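Local atomic coordinates of kelch-like protein 7 (Homo sapiens, PDB entry 3II7), a protein that serves, through a kelch-repeat domain that makes up this chain, as the substrate-specific adapter of a BTB-CUL3-RBX1 E3 ubiquitin ligase. Residues Asn56-Ile60 / Met72-Val78. Numbering follows the deposited sequence.
Sequences NVVYI and MDCYNVV
Tyr59 turns its CD1 corner to both sulfurs of the facing strand: CD1 lies 3.5 Å from Cys74 SG and 3.8 Å from Met72 SD, and CE1 also approaches Cys74 SG. Both approaches are oblique: Cys74 SG stands 57° off the ring normal and Met72 SD 66°, so neither sulfur sits squarely over the ring. With Tyr59 CG beside its own backbone N (chi1 -63°), the ring leans back over Val57, whose CG1 rests 3.5 Å above the ring plane, offset toward the rim. That same methyl touches Cys74 CB at 3.8 Å, closing a cluster of Val57, Tyr59, Met72 and Cys74 on one face of the sheet. On the other face, Val58 CG2 meets Val77 CG1 at 4.0 Å, the two side chains crossing at about a right angle. Beyond the last bridge, Val78 CG2 lies against the Asn56 amide group.

Beneath these contacts the strands run antiparallel. Val58 and Tyr75 exchange reciprocal N-H...O bonds, both 2.8 Å between N and O; Ile60 and Asp73 form the next such pair, and Val77 N extends the pattern to Asn56 O.

Outward, Phe53 of strand 50-54 packs on Val58 and Val77, while Tyr83 of strand 81-86 touches Val57 and Cys74. Asp73 reaches Arg46 and Arg71 through salt bridges and Ser84 through a hydrogen bond; the Tyr75 hydroxyl bonds to Asp80. Flanked by strands 50-54 and 81-86, the hairpin supplies the two middle strands of a four-stranded kelch propeller blade. Its chemistry divides the work: backbone bonds set the register, sulfur-aromatic and aliphatic contacts fill one face, and on the other Asp73, although buried, is paired with two arginines, which would probably favour its ionised form.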
# COMPACT_ATOMS: atom_id res chain seq x y z
N ASN A 56 10.36 8.06 11.47
CA ASN A 56 9.45 9.04 12.07
C ASN A 56 8.66 9.94 11.12
O ASN A 56 7.93 10.84 11.59
CB ASN A 56 10.18 9.91 13.10
CG ASN A 56 10.70 9.10 14.28
OD1 ASN A 56 10.08 8.10 14.68
ND2 ASN A 56 11.80 9.54 14.86
N VAL A 57 8.75 9.66 9.81
CA VAL A 57 8.08 10.48 8.80
C VAL A 57 7.19 9.64 7.88
O VAL A 57 7.65 8.61 7.31
CB VAL A 57 9.11 11.26 7.95
CG1 VAL A 57 8.39 12.17 6.91
CG2 VAL A 57 10.02 12.10 8.85
N VAL A 58 5.93 10.10 7.71
CA VAL A 58 5.03 9.58 6.67
C VAL A 58 5.19 10.48 5.46
O VAL A 58 5.02 11.70 5.56
CB VAL A 58 3.57 9.59 7.08
CG1 VAL A 58 2.68 9.11 5.92
CG2 VAL A 58 3.30 8.70 8.35
N TYR A 59 5.56 9.88 4.32
CA TYR A 59 5.65 10.59 3.04
C TYR A 59 4.43 10.29 2.21
O TYR A 59 4.07 9.09 2.02
CB TYR A 59 6.90 10.15 2.27
CG TYR A 59 8.18 10.47 2.99
CD1 TYR A 59 8.88 11.64 2.71
CD2 TYR A 59 8.68 9.62 3.94
CE1 TYR A 59 10.06 11.94 3.37
CE2 TYR A 59 9.87 9.89 4.60
CZ TYR A 59 10.56 11.06 4.32
OH TYR A 59 11.72 11.34 4.99
N ILE A 60 3.77 11.35 1.75
CA ILE A 60 2.60 11.24 0.87
C ILE A 60 3.01 11.79 -0.48
O ILE A 60 3.47 12.95 -0.59
CB ILE A 60 1.42 12.01 1.43
CG1 ILE A 60 0.94 11.35 2.72
CG2 ILE A 60 0.22 12.05 0.38
CD1 ILE A 60 -0.13 12.07 3.45
N MET A 72 5.67 16.50 -2.44
CA MET A 72 5.57 15.38 -1.47
C MET A 72 5.29 16.00 -0.12
O MET A 72 6.04 16.86 0.33
CB MET A 72 6.92 14.62 -1.44
CG MET A 72 7.05 13.51 -0.45
SD MET A 72 8.39 12.40 -0.97
CE MET A 72 9.82 13.42 -0.65
N ASP A 73 4.20 15.59 0.51
CA ASP A 73 3.86 16.11 1.84
C ASP A 73 4.32 15.11 2.89
O ASP A 73 4.14 13.90 2.73
CB ASP A 73 2.38 16.41 1.91
CG ASP A 73 1.99 17.56 1.02
OD1 ASP A 73 2.78 18.55 0.92
OD2 ASP A 73 0.90 17.48 0.38
N CYS A 74 4.93 15.62 3.95
CA CYS A 74 5.63 14.78 4.92
C CYS A 74 5.10 15.09 6.30
O CYS A 74 5.04 16.27 6.71
CB CYS A 74 7.11 15.05 4.87
SG CYS A 74 7.86 14.99 3.20
N TYR A 75 4.75 14.05 7.03
CA TYR A 75 4.25 14.21 8.39
C TYR A 75 5.20 13.58 9.37
O TYR A 75 5.40 12.35 9.34
CB TYR A 75 2.89 13.57 8.50
CG TYR A 75 2.30 13.64 9.89
CD1 TYR A 75 1.97 14.87 10.46
CD2 TYR A 75 2.04 12.47 10.62
CE1 TYR A 75 1.41 14.93 11.74
CE2 TYR A 75 1.45 12.53 11.90
CZ TYR A 75 1.15 13.75 12.44
OH TYR A 75 0.62 13.82 13.69
N ASN A 76 5.81 14.41 10.22
CA ASN A 76 6.66 13.94 11.27
C ASN A 76 5.77 13.49 12.44
O ASN A 76 5.09 14.31 13.08
CB ASN A 76 7.65 15.01 11.70
CG ASN A 76 8.63 14.48 12.72
OD1 ASN A 76 8.24 14.00 13.77
ND2 ASN A 76 9.93 14.54 12.40
N VAL A 77 5.74 12.20 12.69
CA VAL A 77 4.81 11.63 13.68
C VAL A 77 5.13 11.99 15.13
O VAL A 77 4.22 12.05 15.97
CB VAL A 77 4.73 10.09 13.56
CG1 VAL A 77 4.29 9.67 12.13
CG2 VAL A 77 6.04 9.43 14.00
N VAL A 78 6.39 12.25 15.41
CA VAL A 78 6.83 12.58 16.77
C VAL A 78 6.56 14.06 17.10
O VAL A 78 6.10 14.38 18.19
CB VAL A 78 8.35 12.25 16.92
CG1 VAL A 78 8.92 12.85 18.19
CG2 VAL A 78 8.55 10.71 16.90